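Local coordinates for NigD-like protein (Bacteroides vulgatus ATCC 8482, PDB 3K6O) that is of unknown function but pairs an OB-type N-terminal domain with a C-terminal beta sandwich and, as a NigD-like protein, is probably exported as a lipoprotein, at residues A[28-33]-A[40-45]; A[34-39]-A[56-61]; A[123-128]-A[154-159]; A[190-193]-A[197-200]. All blocks are in the same frame, centred on the assembly; numbering follows the deposited sequence.

Interaction 1 (A[28-33]-A[40-45])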
loop_
_atom_site.group_PDB
_atom_site.type_symbol
_atom_site.label_atom_id
_atom_site.label_comp_id
_atom_site.label_asym_id
_atom_site.label_seq_id
_atom_site.Cartn_x
_atom_site.Cartn_y
_atom_site.Cartn_z
ATOM N N TYR A 28 -3.414 12.827 23.329
ATOM C CA TYR A 28 -2.461 13.666 22.579
ATOM C C TYR A 28 -3.206 14.795 21.852
ATOM O O TYR A 28 -4.406 14.682 21.607
ATOM C CB TYR A 28 -1.640 12.826 21.581
ATOM C CG TYR A 28 -0.984 11.604 22.216
ATOM C CD1 TYR A 28 -0.165 11.730 23.330
ATOM C CD2 TYR A 28 -1.237 10.337 21.751
ATOM C CE1 TYR A 28 0.401 10.624 23.929
ATOM C CE2 TYR A 28 -0.659 9.213 22.357
ATOM C CZ TYR A 28 0.144 9.385 23.438
ATOM O OH TYR A 28 0.707 8.303 24.029
ATOM N N ASP A 29 -2.501 15.863 21.481
ATOM C CA ASP A 29 -3.165 16.999 20.830
ATOM C C ASP A 29 -2.787 17.189 19.336
ATOM O O ASP A 29 -3.019 18.237 18.771
ATOM C CB ASP A 29 -2.949 18.281 21.649
ATOM C CG ASP A 29 -1.514 18.816 21.593
ATOM O OD1 ASP A 29 -0.596 18.139 21.114
ATOM O OD2 ASP A 29 -1.312 19.934 22.080
ATOM N N ALA A 30 -2.221 16.147 18.726
ATOM C CA ALA A 30 -1.819 16.168 17.335
ATOM C C ALA A 30 -1.841 14.716 16.780
ATOM O O ALA A 30 -1.667 13.758 17.519
ATOM C CB ALA A 30 -0.414 16.811 17.180
ATOM N N PRO A 31 -2.090 14.562 15.476
ATOM C CA PRO A 31 -1.910 13.267 14.863
ATOM C C PRO A 31 -0.421 12.886 14.839
ATOM O O PRO A 31 0.468 13.758 14.827
ATOM C CB PRO A 31 -2.477 13.455 13.442
ATOM C CG PRO A 31 -2.375 14.857 13.177
ATOM C CD PRO A 31 -2.384 15.603 14.485
ATOM N N TYR A 32 -0.177 11.586 14.873
ATOM C CA TYR A 32 1.160 11.038 14.856
ATOM C C TYR A 32 1.210 9.994 13.788
ATOM O O TYR A 32 0.185 9.659 13.214
ATOM C CB TYR A 32 1.595 10.507 16.237
ATOM C CG TYR A 32 0.775 9.363 16.817
ATOM C CD1 TYR A 32 1.086 8.046 16.540
ATOM C CD2 TYR A 32 -0.297 9.611 17.661
ATOM C CE1 TYR A 32 0.329 6.993 17.091
ATOM C CE2 TYR A 32 -1.029 8.587 18.209
ATOM C CZ TYR A 32 -0.713 7.280 17.920
ATOM O OH TYR A 32 -1.481 6.274 18.440
ATOM N N LEU A 33 2.410 9.524 13.487
ATOM C CA LEU A 33 2.617 8.600 12.396
ATOM C C LEU A 33 3.076 7.253 12.954
ATOM O O LEU A 33 3.810 7.213 13.951
ATOM C CB LEU A 33 3.641 9.147 11.445
ATOM C CG LEU A 33 3.278 10.497 10.860
ATOM C CD1 LEU A 33 4.417 10.943 9.975
ATOM C CD2 LEU A 33 1.943 10.428 10.109
ATOM N N LYS A 40 6.163 4.348 16.500
ATOM C CA LYS A 40 5.339 5.531 16.489
ATOM C C LYS A 40 6.250 6.737 16.484
ATOM O O LYS A 40 7.173 6.833 17.314
ATOM C CB LYS A 40 4.463 5.586 17.725
ATOM C CG LYS A 40 3.489 4.410 17.911
ATOM C CD LYS A 40 2.621 4.688 19.134
ATOM C CE LYS A 40 2.492 3.466 20.058
ATOM N NZ LYS A 40 1.830 2.289 19.353
ATOM N N LEU A 41 5.957 7.667 15.586
ATOM C CA LEU A 41 6.767 8.863 15.395
ATOM C C LEU A 41 5.995 10.094 15.821
ATOM O O LEU A 41 4.846 10.288 15.379
ATOM C CB LEU A 41 7.161 8.982 13.917
ATOM C CG LEU A 41 7.838 7.766 13.266
ATOM C CD1 LEU A 41 8.177 8.055 11.804
ATOM C CD2 LEU A 41 9.074 7.354 14.048
ATOM N N TRP A 42 6.605 10.904 16.696
ATOM C CA TRP A 42 6.048 12.169 17.049
ATOM C C TRP A 42 6.594 13.316 16.184
ATOM O O TRP A 42 7.833 13.522 16.089
ATOM C CB TRP A 42 6.312 12.476 18.524
ATOM C CG TRP A 42 5.567 13.695 18.970
ATOM C CD1 TRP A 42 6.074 14.933 19.198
ATOM C CD2 TRP A 42 4.152 13.790 19.194
ATOM N NE1 TRP A 42 5.072 15.794 19.573
ATOM C CE2 TRP A 42 3.881 15.118 19.578
ATOM C CE3 TRP A 42 3.090 12.870 19.111
ATOM C CZ2 TRP A 42 2.585 15.567 19.866
ATOM C CZ3 TRP A 42 1.796 13.312 19.395
ATOM C CH2 TRP A 42 1.558 14.645 19.772
ATOM N N VAL A 43 5.688 14.097 15.600
ATOM C CA VAL A 43 6.082 15.212 14.724
ATOM C C VAL A 43 6.412 16.476 15.520
ATOM O O VAL A 43 5.515 17.108 16.086
ATOM C CB VAL A 43 4.994 15.533 13.665
ATOM C CG1 VAL A 43 5.480 16.657 12.716
ATOM C CG2 VAL A 43 4.594 14.264 12.859
ATOM N N VAL A 44 7.694 16.848 15.577
ATOM C CA VAL A 44 8.097 18.046 16.302
ATOM C C VAL A 44 8.442 19.190 15.343
ATOM O O VAL A 44 8.490 20.314 15.772
ATOM C CB VAL A 44 9.302 17.805 17.274
ATOM C CG1 VAL A 44 8.915 16.814 18.361
ATOM C CG2 VAL A 44 10.559 17.286 16.505
ATOM N N GLN A 45 8.706 18.892 14.070
ATOM C CA GLN A 45 8.861 19.909 13.039
ATOM C C GLN A 45 8.135 19.426 11.785
ATOM O O GLN A 45 8.096 18.226 11.503
ATOM C CB GLN A 45 10.343 20.142 12.734
ATOM C CG GLN A 45 11.167 20.753 13.918
ATOM C CD GLN A 45 12.656 20.778 13.681
ATOM O OE1 GLN A 45 13.129 20.418 12.604
ATOM N NE2 GLN A 45 13.425 21.194 14.708
HETATM O O HOH W 1 2.708 14.173 16.245
#

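Interaction 2 (A[34-39]-A[56-61])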
loop_
_atom_site.group_PDB
_atom_site.type_symbol
_atom_site.label_atom_id
_atom_site.label_comp_id
_atom_site.label_asym_id
_atom_site.label_seq_id
_atom_site.Cartn_x
_atom_site.Cartn_y
_atom_site.Cartn_z
ATOM N N VAL A 34 2.617 6.165 12.339
ATOM C CA VAL A 34 3.059 4.826 12.717
ATOM C C VAL A 34 3.713 4.213 11.501
ATOM O O VAL A 34 3.078 4.090 10.467
ATOM C CB VAL A 34 1.870 3.972 13.200
ATOM C CG1 VAL A 34 2.304 2.522 13.593
ATOM C CG2 VAL A 34 1.140 4.708 14.372
ATOM N N LEU A 35 4.990 3.866 11.604
ATOM C CA LEU A 35 5.685 3.150 10.531
ATOM C C LEU A 35 5.139 1.722 10.454
ATOM O O LEU A 35 4.473 1.257 11.384
ATOM C CB LEU A 35 7.205 3.135 10.780
ATOM C CG LEU A 35 7.951 4.450 10.660
ATOM C CD1 LEU A 35 9.473 4.277 10.999
ATOM C CD2 LEU A 35 7.739 5.026 9.245
ATOM N N ASP A 36 5.390 1.033 9.349
ATOM C CA ASP A 36 4.809 -0.297 9.168
ATOM C C ASP A 36 5.466 -1.314 10.142
ATOM O O ASP A 36 4.875 -2.335 10.465
ATOM C CB ASP A 36 4.915 -0.762 7.703
ATOM C CG ASP A 36 3.901 -0.074 6.794
ATOM O OD1 ASP A 36 2.978 0.561 7.347
ATOM O OD2 ASP A 36 4.003 -0.161 5.537
ATOM N N ASN A 37 6.672 -1.037 10.602
ATOM C CA ASN A 37 7.289 -1.853 11.663
ATOM C C ASN A 37 6.734 -1.566 13.048
ATOM O O ASN A 37 7.289 -2.062 14.068
ATOM C CB ASN A 37 8.798 -1.685 11.686
ATOM C CG ASN A 37 9.243 -0.356 12.196
ATOM O OD1 ASN A 37 8.445 0.512 12.569
ATOM N ND2 ASN A 37 10.550 -0.169 12.201
ATOM N N GLY A 38 5.681 -0.744 13.108
ATOM C CA GLY A 38 5.029 -0.454 14.398
ATOM C C GLY A 38 5.623 0.652 15.255
ATOM O O GLY A 38 5.073 0.997 16.313
ATOM N N GLU A 39 6.724 1.257 14.834
ATOM C CA GLU A 39 7.247 2.377 15.601
ATOM C C GLU A 39 6.410 3.636 15.405
ATOM O O GLU A 39 6.023 3.961 14.296
ATOM C CB GLU A 39 8.683 2.680 15.221
ATOM C CG GLU A 39 9.623 1.558 15.598
ATOM C CD GLU A 39 11.057 1.910 15.297
ATOM O OE1 GLU A 39 11.312 2.541 14.239
ATOM O OE2 GLU A 39 11.910 1.599 16.144
ATOM N N GLY A 56 -5.980 6.555 10.295
ATOM C CA GLY A 56 -6.211 5.615 9.222
ATOM C C GLY A 56 -5.757 6.110 7.869
ATOM O O GLY A 56 -5.606 5.321 6.963
ATOM N N GLU A 57 -5.535 7.404 7.701
ATOM C CA GLU A 57 -5.001 7.859 6.445
ATOM C C GLU A 57 -3.587 7.314 6.283
ATOM O O GLU A 57 -2.814 7.197 7.249
ATOM C CB GLU A 57 -5.013 9.395 6.320
ATOM C CG GLU A 57 -6.385 10.036 6.006
ATOM C CD GLU A 57 -6.278 11.527 5.690
ATOM O OE1 GLU A 57 -6.056 11.907 4.518
ATOM O OE2 GLU A 57 -6.382 12.326 6.625
ATOM N N ARG A 58 -3.238 7.042 5.040
ATOM C CA ARG A 58 -1.970 6.456 4.716
ATOM C C ARG A 58 -1.144 7.480 3.937
ATOM O O ARG A 58 -1.676 8.130 3.018
ATOM C CB ARG A 58 -2.231 5.266 3.817
ATOM C CG ARG A 58 -1.018 4.435 3.542
ATOM C CD ARG A 58 -1.032 3.157 4.301
ATOM N NE ARG A 58 0.010 2.215 3.848
ATOM C CZ ARG A 58 1.027 1.796 4.603
ATOM N NH1 ARG A 58 1.184 2.235 5.850
ATOM N NH2 ARG A 58 1.893 0.920 4.104
ATOM N N ILE A 59 0.150 7.590 4.264
ATOM C CA ILE A 59 1.044 8.472 3.506
ATOM C C ILE A 59 2.326 7.782 3.038
ATOM O O ILE A 59 2.796 6.809 3.644
ATOM C CB ILE A 59 1.401 9.754 4.331
ATOM C CG1 ILE A 59 2.306 9.438 5.533
ATOM C CG2 ILE A 59 0.126 10.413 4.801
ATOM C CD1 ILE A 59 2.816 10.688 6.289
ATOM N N PHE A 60 2.909 8.329 1.976
ATOM C CA PHE A 60 4.263 7.999 1.542
ATOM C C PHE A 60 5.038 9.275 1.855
ATOM O O PHE A 60 4.821 10.335 1.238
ATOM C CB PHE A 60 4.237 7.643 0.050
ATOM C CG PHE A 60 5.522 7.096 -0.494
ATOM C CD1 PHE A 60 6.196 6.059 0.129
ATOM C CD2 PHE A 60 6.030 7.577 -1.684
ATOM C CE1 PHE A 60 7.382 5.539 -0.420
ATOM C CE2 PHE A 60 7.206 7.070 -2.231
ATOM C CZ PHE A 60 7.872 6.049 -1.611
ATOM N N GLY A 61 5.903 9.197 2.856
ATOM C CA GLY A 61 6.454 10.392 3.453
ATOM C C GLY A 61 7.954 10.499 3.447
ATOM O O GLY A 61 8.652 9.531 3.176
#

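Interaction 3 (A[123-128]-A[154-159])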
loop_
_atom_site.group_PDB
_atom_site.type_symbol
_atom_site.label_atom_id
_atom_site.label_comp_id
_atom_site.label_asym_id
_atom_site.label_seq_id
_atom_site.Cartn_x
_atom_site.Cartn_y
_atom_site.Cartn_z
HETATM N N MSE A 123 1.944 1.706 -12.593
HETATM C CA MSE A 123 1.646 2.685 -13.627
HETATM C C MSE A 123 0.185 2.533 -14.012
HETATM O O MSE A 123 -0.306 1.420 -14.174
HETATM C CB MSE A 123 2.532 2.465 -14.856
HETATM C CG MSE A 123 4.050 2.500 -14.606
HETATM SE SE MSE A 123 4.699 4.139 -13.762
HETATM C CE MSE A 123 4.641 5.330 -15.239
ATOM N N LEU A 124 -0.508 3.655 -14.137
ATOM C CA LEU A 124 -1.887 3.669 -14.607
ATOM C C LEU A 124 -2.076 4.707 -15.696
ATOM O O LEU A 124 -1.397 5.730 -15.739
ATOM C CB LEU A 124 -2.868 3.938 -13.453
ATOM C CG LEU A 124 -2.810 5.303 -12.753
ATOM C CD1 LEU A 124 -4.052 5.480 -11.867
ATOM C CD2 LEU A 124 -1.585 5.388 -11.902
ATOM N N ASN A 125 -3.023 4.434 -16.584
ATOM C CA ASN A 125 -3.285 5.341 -17.677
ATOM C C ASN A 125 -3.881 6.632 -17.132
ATOM O O ASN A 125 -4.763 6.594 -16.280
ATOM C CB ASN A 125 -4.205 4.672 -18.687
ATOM C CG ASN A 125 -3.581 3.431 -19.301
ATOM O OD1 ASN A 125 -3.694 2.317 -18.745
ATOM N ND2 ASN A 125 -2.932 3.599 -20.470
ATOM N N PHE A 126 -3.369 7.777 -17.584
ATOM C CA PHE A 126 -3.961 9.065 -17.239
ATOM C C PHE A 126 -5.459 9.060 -17.576
ATOM O O PHE A 126 -5.857 8.574 -18.648
ATOM C CB PHE A 126 -3.273 10.211 -18.001
ATOM C CG PHE A 126 -3.650 11.579 -17.501
ATOM C CD1 PHE A 126 -3.146 12.050 -16.292
ATOM C CD2 PHE A 126 -4.516 12.387 -18.225
ATOM C CE1 PHE A 126 -3.483 13.316 -15.807
ATOM C CE2 PHE A 126 -4.865 13.662 -17.745
ATOM C CZ PHE A 126 -4.345 14.119 -16.524
ATOM N N PRO A 127 -6.292 9.603 -16.679
ATOM C CA PRO A 127 -7.733 9.696 -16.931
ATOM C C PRO A 127 -8.086 10.518 -18.175
ATOM O O PRO A 127 -7.713 11.679 -18.287
ATOM C CB PRO A 127 -8.275 10.365 -15.667
ATOM C CG PRO A 127 -7.229 10.114 -14.612
ATOM C CD PRO A 127 -5.929 10.084 -15.337
ATOM N N SER A 128 -8.810 9.882 -19.088
ATOM C CA SER A 128 -9.078 10.404 -20.404
ATOM C C SER A 128 -10.406 9.823 -20.950
ATOM O O SER A 128 -10.417 9.140 -21.981
ATOM C CB SER A 128 -7.912 10.025 -21.326
ATOM O OG SER A 128 -7.737 8.613 -21.411
ATOM N N LEU A 154 -4.647 -9.300 -8.241
ATOM C CA LEU A 154 -4.725 -7.899 -8.576
ATOM C C LEU A 154 -5.348 -7.807 -9.959
ATOM O O LEU A 154 -4.897 -8.469 -10.875
ATOM C CB LEU A 154 -3.353 -7.237 -8.627
ATOM C CG LEU A 154 -2.674 -6.601 -7.422
ATOM C CD1 LEU A 154 -1.346 -6.020 -7.975
ATOM C CD2 LEU A 154 -3.521 -5.542 -6.713
ATOM N N ARG A 155 -6.371 -6.979 -10.085
ATOM C CA ARG A 155 -7.125 -6.831 -11.305
ATOM C C ARG A 155 -7.107 -5.352 -11.702
ATOM O O ARG A 155 -7.573 -4.501 -10.938
ATOM C CB ARG A 155 -8.556 -7.331 -11.068
ATOM C CG ARG A 155 -8.649 -8.813 -10.711
ATOM C CD ARG A 155 -8.104 -9.649 -11.879
ATOM N NE ARG A 155 -8.455 -11.080 -11.822
ATOM C CZ ARG A 155 -9.415 -11.676 -12.522
ATOM N NH1 ARG A 155 -10.195 -11.012 -13.372
ATOM N NH2 ARG A 155 -9.559 -12.979 -12.411
ATOM N N TYR A 156 -6.577 -5.055 -12.887
ATOM C CA TYR A 156 -6.541 -3.687 -13.411
ATOM C C TYR A 156 -7.600 -3.483 -14.493
ATOM O O TYR A 156 -7.814 -4.347 -15.345
ATOM C CB TYR A 156 -5.152 -3.370 -13.996
ATOM C CG TYR A 156 -5.000 -1.982 -14.615
ATOM C CD1 TYR A 156 -5.101 -0.849 -13.844
ATOM C CD2 TYR A 156 -4.765 -1.819 -15.989
ATOM C CE1 TYR A 156 -4.925 0.411 -14.386
ATOM C CE2 TYR A 156 -4.616 -0.567 -16.544
ATOM C CZ TYR A 156 -4.691 0.545 -15.726
ATOM O OH TYR A 156 -4.566 1.795 -16.240
ATOM N N ASN A 157 -8.262 -2.331 -14.448
ATOM C CA ASN A 157 -9.184 -1.944 -15.500
ATOM C C ASN A 157 -8.917 -0.479 -15.834
ATOM O O ASN A 157 -9.011 0.371 -14.960
ATOM C CB ASN A 157 -10.641 -2.165 -15.087
ATOM C CG ASN A 157 -11.567 -2.290 -16.276
ATOM O OD1 ASN A 157 -11.244 -1.849 -17.391
ATOM N ND2 ASN A 157 -12.725 -2.914 -16.064
ATOM N N ASN A 158 -8.553 -0.193 -17.087
ATOM C CA ASN A 158 -8.288 1.200 -17.481
ATOM C C ASN A 158 -9.554 1.968 -17.806
ATOM O O ASN A 158 -9.517 3.193 -17.995
ATOM C CB ASN A 158 -7.268 1.298 -18.607
ATOM C CG ASN A 158 -7.752 0.712 -19.905
ATOM O OD1 ASN A 158 -8.943 0.481 -20.107
ATOM N ND2 ASN A 158 -6.817 0.451 -20.796
ATOM N N ASN A 159 -10.677 1.250 -17.854
ATOM C CA ASN A 159 -11.972 1.873 -18.023
ATOM C C ASN A 159 -11.954 2.779 -19.254
ATOM O O ASN A 159 -12.337 3.922 -19.173
ATOM C CB ASN A 159 -12.335 2.676 -16.744
ATOM C CG ASN A 159 -12.768 1.778 -15.576
ATOM O OD1 ASN A 159 -13.198 0.642 -15.781
ATOM N ND2 ASN A 159 -12.664 2.293 -14.356
HETATM O O HOH W 2 -3.860 0.088 -20.088
#

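Interaction 4 (A[190-193]-A[197-200])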
loop_
_atom_site.group_PDB
_atom_site.type_symbol
_atom_site.label_atom_id
_atom_site.label_comp_id
_atom_site.label_asym_id
_atom_site.label_seq_id
_atom_site.Cartn_x
_atom_site.Cartn_y
_atom_site.Cartn_z
ATOM N N LEU A 190 -1.751 -12.865 -7.829
ATOM C CA LEU A 190 -1.713 -13.031 -9.277
ATOM C C LEU A 190 -1.811 -11.684 -9.983
ATOM O O LEU A 190 -2.661 -10.845 -9.641
ATOM C CB LEU A 190 -2.859 -13.930 -9.783
ATOM C CG LEU A 190 -2.660 -15.450 -9.740
ATOM C CD1 LEU A 190 -3.999 -16.175 -9.904
ATOM C CD2 LEU A 190 -1.653 -15.959 -10.818
ATOM N N VAL A 191 -0.965 -11.511 -10.989
ATOM C CA VAL A 191 -0.875 -10.277 -11.749
ATOM C C VAL A 191 -0.824 -10.586 -13.233
ATOM O O VAL A 191 -0.116 -11.532 -13.672
ATOM C CB VAL A 191 0.391 -9.483 -11.355
ATOM C CG1 VAL A 191 0.633 -8.243 -12.297
ATOM C CG2 VAL A 191 0.276 -9.070 -9.881
ATOM N N ASN A 192 -1.542 -9.778 -13.998
ATOM C CA ASN A 192 -1.466 -9.827 -15.438
ATOM C C ASN A 192 -0.554 -8.676 -15.870
ATOM O O ASN A 192 -0.957 -7.512 -15.853
ATOM C CB ASN A 192 -2.861 -9.708 -16.025
ATOM C CG ASN A 192 -2.895 -9.978 -17.519
ATOM O OD1 ASN A 192 -1.908 -10.402 -18.121
ATOM N ND2 ASN A 192 -4.027 -9.704 -18.124
ATOM N N PRO A 193 0.698 -8.988 -16.224
ATOM C CA PRO A 193 1.712 -7.948 -16.424
ATOM C C PRO A 193 1.773 -7.428 -17.850
ATOM O O PRO A 193 1.513 -8.178 -18.754
ATOM C CB PRO A 193 2.999 -8.676 -16.053
ATOM C CG PRO A 193 2.749 -10.090 -16.520
ATOM C CD PRO A 193 1.264 -10.341 -16.395
ATOM N N GLU A 197 3.524 -12.769 -19.038
ATOM C CA GLU A 197 2.316 -13.554 -18.967
ATOM C C GLU A 197 1.903 -13.573 -17.502
ATOM O O GLU A 197 2.705 -13.237 -16.641
ATOM C CB GLU A 197 2.601 -14.955 -19.481
ATOM C CG GLU A 197 3.380 -14.948 -20.810
ATOM C CD GLU A 197 2.618 -14.240 -21.953
ATOM O OE1 GLU A 197 1.352 -14.287 -21.947
ATOM O OE2 GLU A 197 3.292 -13.655 -22.853
ATOM N N GLU A 198 0.655 -13.948 -17.236
ATOM C CA GLU A 198 0.116 -13.952 -15.870
ATOM C C GLU A 198 1.167 -14.589 -14.969
ATOM O O GLU A 198 1.728 -15.603 -15.335
ATOM C CB GLU A 198 -1.199 -14.718 -15.818
ATOM C CG GLU A 198 -1.962 -14.631 -14.508
ATOM C CD GLU A 198 -2.750 -13.331 -14.320
ATOM O OE1 GLU A 198 -3.283 -12.792 -15.309
ATOM O OE2 GLU A 198 -2.834 -12.846 -13.161
ATOM N N LYS A 199 1.467 -13.962 -13.836
ATOM C CA LYS A 199 2.464 -14.484 -12.897
ATOM C C LYS A 199 2.037 -14.320 -11.434
ATOM O O LYS A 199 1.173 -13.516 -11.137
ATOM C CB LYS A 199 3.804 -13.789 -13.108
ATOM C CG LYS A 199 3.773 -12.287 -12.896
ATOM C CD LYS A 199 5.083 -11.650 -13.283
ATOM C CE LYS A 199 6.154 -11.959 -12.260
ATOM N NZ LYS A 199 7.362 -11.080 -12.445
ATOM N N THR A 200 2.649 -15.101 -10.550
ATOM C CA THR A 200 2.336 -15.082 -9.120
ATOM C C THR A 200 3.450 -14.473 -8.298
ATOM O O THR A 200 4.557 -14.987 -8.303
ATOM C CB THR A 200 2.133 -16.512 -8.603
ATOM O OG1 THR A 200 1.104 -17.126 -9.365
ATOM C CG2 THR A 200 1.701 -16.534 -7.169
#

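Interaction 1 (A[28-33]-A[40-45])
The beta hairpin of strands 32-34 and 40-43, within the OB domain, is joined here by the antiparallel backbone pair Leu33-Leu41 and by the indole of Trp42, which reaches residues 28-32. Leu33 and Leu41 form a hydrogen-bonded pair: Leu41 N reaches Leu33 O at 2.7 Å, and Leu33 N returns a longer bond to Leu41 O. Both leucines point to the same face of the sheet, where Leu33 also meets Val43. Before Tyr32 the first segment is loop and diverges from the strand, and a water bridges the two, donating to Pro31 O and accepting from Val43 N. The same water sits over one face of the Trp42 ring, toward its rim. With CG anti to the backbone N (chi1 -171°), the indole swings back to the first segment: CH2 lies 3.9 Å from Ala30 CB, and CE3 is 4.0 Å from Tyr32 CB. The indole turns its edge to the face of Tyr28 in an offset edge-to-face pair, planes at 60°; Phe73 meets the rings of Tyr28, Tyr32 and Trp42. Were Trp42 an alanine, Tyr28 would probably lose this aromatic partner and a gap would open beside Ala30. Regular bonding thus holds the paired end, while at the open end apolar contacts and one water do the joining.

Interaction 2 (A[34-39]-A[56-61])
A single ion pair, Asp36 with Arg58, makes up the whole direct contact between the 34-39 turn and the 56-61 segment. The carboxylate and the guanidinium meet end-on, with one nitrogen for each oxygen. Arg58 NH2 donates to Asp36 OD2 at 2.8 Å in an almost straight bond, 173° at the hydrogen, and NH1 donates to Asp36 OD1 at 2.9 Å on a more bent path. Each oxygen uses its syn lone pair. OD2 lies in the guanidinium plane, OD1 is tilted slightly out of it, and the two flat groups are nearly coplanar, 19° apart. Arg58 reaches this position by a bend at chi2 (105°), which carries its head across the aspartate side chain at about a right angle.

Asp36 is presented by a type I turn from Leu35 to Gly38, closed by Gly38 N to Leu35 O at 2.9 Å. Next along, Asn37 OD1 accepts from Glu39 N at 2.9 Å, forming an Asx turn. Arg58 itself is buried and held at further points: NE donates to Ser171 OG and NH2 to Asn119 OD1, both in the C-terminal half of the chain, with a weak bond from NH1 to Thr21 OG1.

The paired grip should restrain rotation of both end groups, and Asp36 would be expected to offset much of the charge that Arg58 carries into its buried site. Through its outside partners, the same guanidinium ties the OB-domain hairpin loop to strands of the beta sandwich.

Interaction 3 (A[123-128]-A[154-159])
This is a side-chain contact between two strand ends of the C-terminal beta sandwich, made where strands 117-125 and 149-157 run out into loops. No backbone ladder links the segments; Tyr156 spans the separation and does most of the touching. It carries its ring across to Asn125 because CG points opposite the backbone N (chi1 178°). There Tyr156 OH donates to Asn125 OD1 at 2.7 Å, approaching in the carbonyl plane on a lone pair. OD1 sits at the edge of the ring, near its plane, and the amide and ring planes are 24° apart, although the two side chains cross at about a right angle. The hydroxyl is also 3.1 Å from Asn125 N. Alongside, Leu124 CB packs 4.2 Å from Tyr156 CE1, adding a modest apolar contact.

Asn125 OD1 takes a second bond, from a water at 2.6 Å, and that water accepts from Asn158 ND2, linking the loop after the second strand to the same carbonyl. The other end of the amide is fixed too, since Asn125 ND2 donates to Gly163 O, and this settles which way round the amide sits. Without the hydroxyl of Tyr156, as in a phenylalanine, Asn125 OD1 is likely to keep its water but lose the direct bond to the second strand.

Just past Tyr156, Asn157 OD1 accepts from Asn159 N at 3.2 Å, an Asx turn. Strand 117-125 pairs with 107-113 and 165-173, strand 149-157 with 133-139 and 186-191; Tyr156 therefore bridges strands that do not pair, consistent with packing across a beta sandwich.

Interaction 4 (A[190-193]-A[197-200])
Strands 186-191 and 199-204 form a beta hairpin in the C-terminal beta sandwich, and this contact covers its loop end. Backbone bonding comes first. Val191 and Lys199 are an antiparallel hydrogen-bonded pair, with Val191 N to Lys199 O and Lys199 N to Val191 O both 2.9 Å. One step further from the loop, Leu190 and Thr200 make a non-hydrogen-bonded pair. Supporting CA-H...O contacts run from Leu190 CA to Lys199 O and from Glu198 CA to Val191 O, the latter 3.3 Å.

Van der Waals contacts fill in around the ladder. Leu190 CD2 touches Thr200 OG1 at 3.3 Å, and the Pro193 ring rests on the Glu197 carbonyl, where Glu197 O is 3.1 Å from Pro193 CG.

The polar side chains find partners around residues 103-105. Asn192 binds Asn103 O through ND2 and Lys105 NZ through OD1, while Glu198 OE1 makes a weak bond to Asn103 ND2. The glutamate chain, bent at chi2 (79°), folds back over the first strand. The Glu198 and Asn192 side chains cross at about a right angle, their flat ends 39° apart, and Glu198 OE1 lies 3.2 Å from Asn192 CB. Glu198 OE2 comes to 3.0 Å from Val191 C, a close approach and not a hydrogen bond.

Overall arrangement
Interactions 1 and 2 share the OB-domain hairpin: the first pairs its strands, the second ties its connecting turn to strand 58-66, and they touch where Leu41 meets Leu35 and Leu33 meets Ile59. Interactions 3 and 4 lie in the beta sandwich, where strand 149-157 of interaction 3 neighbours strand 186-191 of interaction 4, with a probable hydrogen bond from Leu154 N to Leu190 O. The centres of interactions 1 and 4 are about 40 Å apart. Both close a beta hairpin through antiparallel backbone pairing, yet interaction 1 is partly buried and rich in aromatic rings, whereas interaction 4 is a surface contact. The partly buried interactions 2 and 3 depend on side chains, one charged, the other neutral and water-assisted.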